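Local atomic coordinates of molybdopterin synthase catalytic subunit (Homo sapiens, PDB entry 5MPO), a protein that catalyses, as the large subunit of molybdopterin synthase, the conversion of precursor Z into molybdopterin, using two sulfur atoms from thiocarboxylated MOCS2A. Residues Y67-P72 with V137-K142. Residues are numbered along the deposited sequence; the frame is centred on the assembly and turned at random.
Sequences YEAYLP and VPIWKK
Tyr67 lays one face of its ring against Lys141. Lys141 CB sits 4.0 Å from the centroid of the Tyr67 ring, offset toward the rim, in a CH-pi contact. The two side chains run the same way. At the ring edge, Tyr67 CD2 meets Ile139 CG2 at 4.1 Å. The phenol OH is hydrogen-bonded to Ser109 OG, and the ring meets His98 edge-to-face. Replacing Tyr67 with alanine is likely to leave Lys141 CB without its aromatic surface and Ser109 without its phenol partner. Strand 67-69 runs antiparallel to strand 139-142, in the four-stranded antiparallel sheet of this MoaE-family subunit. Glu68 and Trp140 form a hydrogen-bonded pair: Glu68 N reaches Trp140 O at 3.0 Å, and Trp140 N reaches Glu68 O at 2.9 Å. Just beyond the strand ends, Tyr70 N donates a hydrogen bond to Pro138 O at 3.0 Å. With its CG anti to the carbonyl carbon (chi1 -61°), Trp140 turns its six-membered ring edge over the partner strand. Trp140 CE3 lies 3.9 Å from Glu68 CG, and Trp140 CH2 lies 4.2 Å from Tyr70 CB. The Glu68 carboxylate stands nearly perpendicular to the indole. Glu68 OE2 and Trp140 NE1 are both hydrogen-bonded to the backbone of another protein's chain. Lys141 and Lys142 belong to a predicted substrate-binding site.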
loop_
_atom_site.group_PDB
_atom_site.type_symbol
_atom_site.label_atom_id
_atom_site.label_comp_id
_atom_site.label_asym_id
_atom_site.label_seq_id
_atom_site.Cartn_x
_atom_site.Cartn_y
_atom_site.Cartn_z
ATOM N N TYR C 67 20.317 -4.253 -10.391
ATOM C CA TYR C 67 19.785 -2.907 -10.704
ATOM C C TYR C 67 20.920 -1.893 -10.781
ATOM O O TYR C 67 21.837 -1.859 -9.937
ATOM C CB TYR C 67 18.852 -2.439 -9.597
ATOM C CG TYR C 67 17.517 -3.139 -9.513
ATOM C CD1 TYR C 67 17.338 -4.280 -8.705
ATOM C CD2 TYR C 67 16.404 -2.631 -10.205
ATOM C CE1 TYR C 67 16.096 -4.904 -8.626
ATOM C CE2 TYR C 67 15.166 -3.237 -10.118
ATOM C CZ TYR C 67 15.006 -4.370 -9.329
ATOM O OH TYR C 67 13.756 -4.943 -9.260
ATOM N N GLU C 68 20.833 -1.049 -11.788
ATOM C CA GLU C 68 21.641 0.145 -11.872
ATOM C C GLU C 68 20.804 1.344 -12.161
ATOM O O GLU C 68 19.676 1.226 -12.693
ATOM C CB GLU C 68 22.706 -0.026 -12.953
ATOM C CG GLU C 68 22.300 0.172 -14.385
ATOM C CD GLU C 68 23.424 -0.201 -15.362
ATOM O OE1 GLU C 68 24.208 -1.151 -15.052
ATOM O OE2 GLU C 68 23.500 0.450 -16.441
ATOM N N ALA C 69 21.399 2.509 -11.908
ATOM C CA ALA C 69 20.716 3.779 -12.088
ATOM C C ALA C 69 21.625 4.903 -12.539
ATOM O O ALA C 69 22.779 4.921 -12.202
ATOM C CB ALA C 69 20.067 4.160 -10.768
ATOM N N TYR C 70 21.055 5.883 -13.231
ATOM C CA TYR C 70 21.704 7.137 -13.512
ATOM C C TYR C 70 21.397 8.056 -12.345
ATOM O O TYR C 70 20.359 8.725 -12.326
ATOM C CB TYR C 70 21.208 7.697 -14.869
ATOM C CG TYR C 70 21.796 8.986 -15.349
ATOM C CD1 TYR C 70 23.085 9.411 -14.982
ATOM C CD2 TYR C 70 21.088 9.773 -16.234
ATOM C CE1 TYR C 70 23.620 10.617 -15.449
ATOM C CE2 TYR C 70 21.607 10.981 -16.713
ATOM C CZ TYR C 70 22.879 11.400 -16.327
ATOM O OH TYR C 70 23.380 12.593 -16.834
ATOM N N LEU C 71 22.325 8.054 -11.383
ATOM C CA LEU C 71 22.412 9.045 -10.319
ATOM C C LEU C 71 23.356 10.245 -10.646
ATOM O O LEU C 71 24.468 10.054 -11.109
ATOM C CB LEU C 71 22.907 8.369 -9.033
ATOM C CG LEU C 71 21.836 7.483 -8.437
ATOM C CD1 LEU C 71 22.371 6.610 -7.311
ATOM C CD2 LEU C 71 20.674 8.360 -7.969
ATOM N N PRO C 72 22.968 11.468 -10.335
ATOM C CA PRO C 72 21.842 11.786 -9.479
ATOM C C PRO C 72 20.499 12.041 -10.173
ATOM O O PRO C 72 19.571 12.483 -9.491
ATOM C CB PRO C 72 22.325 13.094 -8.797
ATOM C CG PRO C 72 23.303 13.696 -9.768
ATOM C CD PRO C 72 23.604 12.690 -10.840
ATOM N N VAL C 137 11.823 7.031 -14.217
ATOM C CA VAL C 137 13.051 7.125 -13.475
ATOM C C VAL C 137 14.135 6.223 -14.097
ATOM O O VAL C 137 13.899 5.029 -14.242
ATOM C CB VAL C 137 12.791 6.853 -11.988
ATOM C CG1 VAL C 137 14.042 6.983 -11.119
ATOM C CG2 VAL C 137 11.766 7.892 -11.476
ATOM N N PRO C 138 15.335 6.802 -14.456
ATOM C CA PRO C 138 16.423 6.091 -15.149
ATOM C C PRO C 138 17.099 5.049 -14.280
ATOM O O PRO C 138 18.113 5.318 -13.646
ATOM C CB PRO C 138 17.370 7.217 -15.541
ATOM C CG PRO C 138 17.198 8.207 -14.497
ATOM C CD PRO C 138 15.730 8.188 -14.196
ATOM N N ILE C 139 16.427 3.896 -14.191
ATOM C CA ILE C 139 16.851 2.720 -13.446
ATOM C C ILE C 139 16.577 1.536 -14.377
ATOM O O ILE C 139 15.715 1.646 -15.268
ATOM C CB ILE C 139 16.033 2.521 -12.171
ATOM C CG1 ILE C 139 16.120 3.720 -11.244
ATOM C CG2 ILE C 139 16.508 1.313 -11.374
ATOM C CD1 ILE C 139 14.917 3.816 -10.334
ATOM N N TRP C 140 17.350 0.456 -14.236
ATOM C CA TRP C 140 17.305 -0.690 -15.170
ATOM C C TRP C 140 17.643 -1.939 -14.402
ATOM O O TRP C 140 18.486 -1.864 -13.511
ATOM C CB TRP C 140 18.341 -0.564 -16.333
ATOM C CG TRP C 140 18.158 0.595 -17.187
ATOM C CD1 TRP C 140 17.425 0.668 -18.345
ATOM C CD2 TRP C 140 18.717 1.904 -16.969
ATOM N NE1 TRP C 140 17.458 1.967 -18.856
ATOM C CE2 TRP C 140 18.255 2.739 -18.031
ATOM C CE3 TRP C 140 19.577 2.448 -15.983
ATOM C CZ2 TRP C 140 18.640 4.089 -18.148
ATOM C CZ3 TRP C 140 19.915 3.797 -16.066
ATOM C CH2 TRP C 140 19.460 4.607 -17.165
ATOM N N LYS C 141 17.009 -3.065 -14.749
ATOM C CA LYS C 141 17.274 -4.364 -14.090
ATOM C C LYS C 141 17.739 -5.418 -15.087
ATOM O O LYS C 141 17.319 -5.413 -16.244
ATOM C CB LYS C 141 16.048 -4.882 -13.307
ATOM C CG LYS C 141 14.728 -4.996 -14.057
ATOM C CD LYS C 141 13.692 -5.764 -13.230
ATOM C CE LYS C 141 12.243 -5.416 -13.595
ATOM N NZ LYS C 141 11.699 -4.234 -12.810
ATOM N N LYS C 142 18.609 -6.303 -14.630
ATOM C CA LYS C 142 19.034 -7.451 -15.415
ATOM C C LYS C 142 18.677 -8.708 -14.580
ATOM O O LYS C 142 19.063 -8.836 -13.414
ATOM C CB LYS C 142 20.548 -7.379 -15.793
#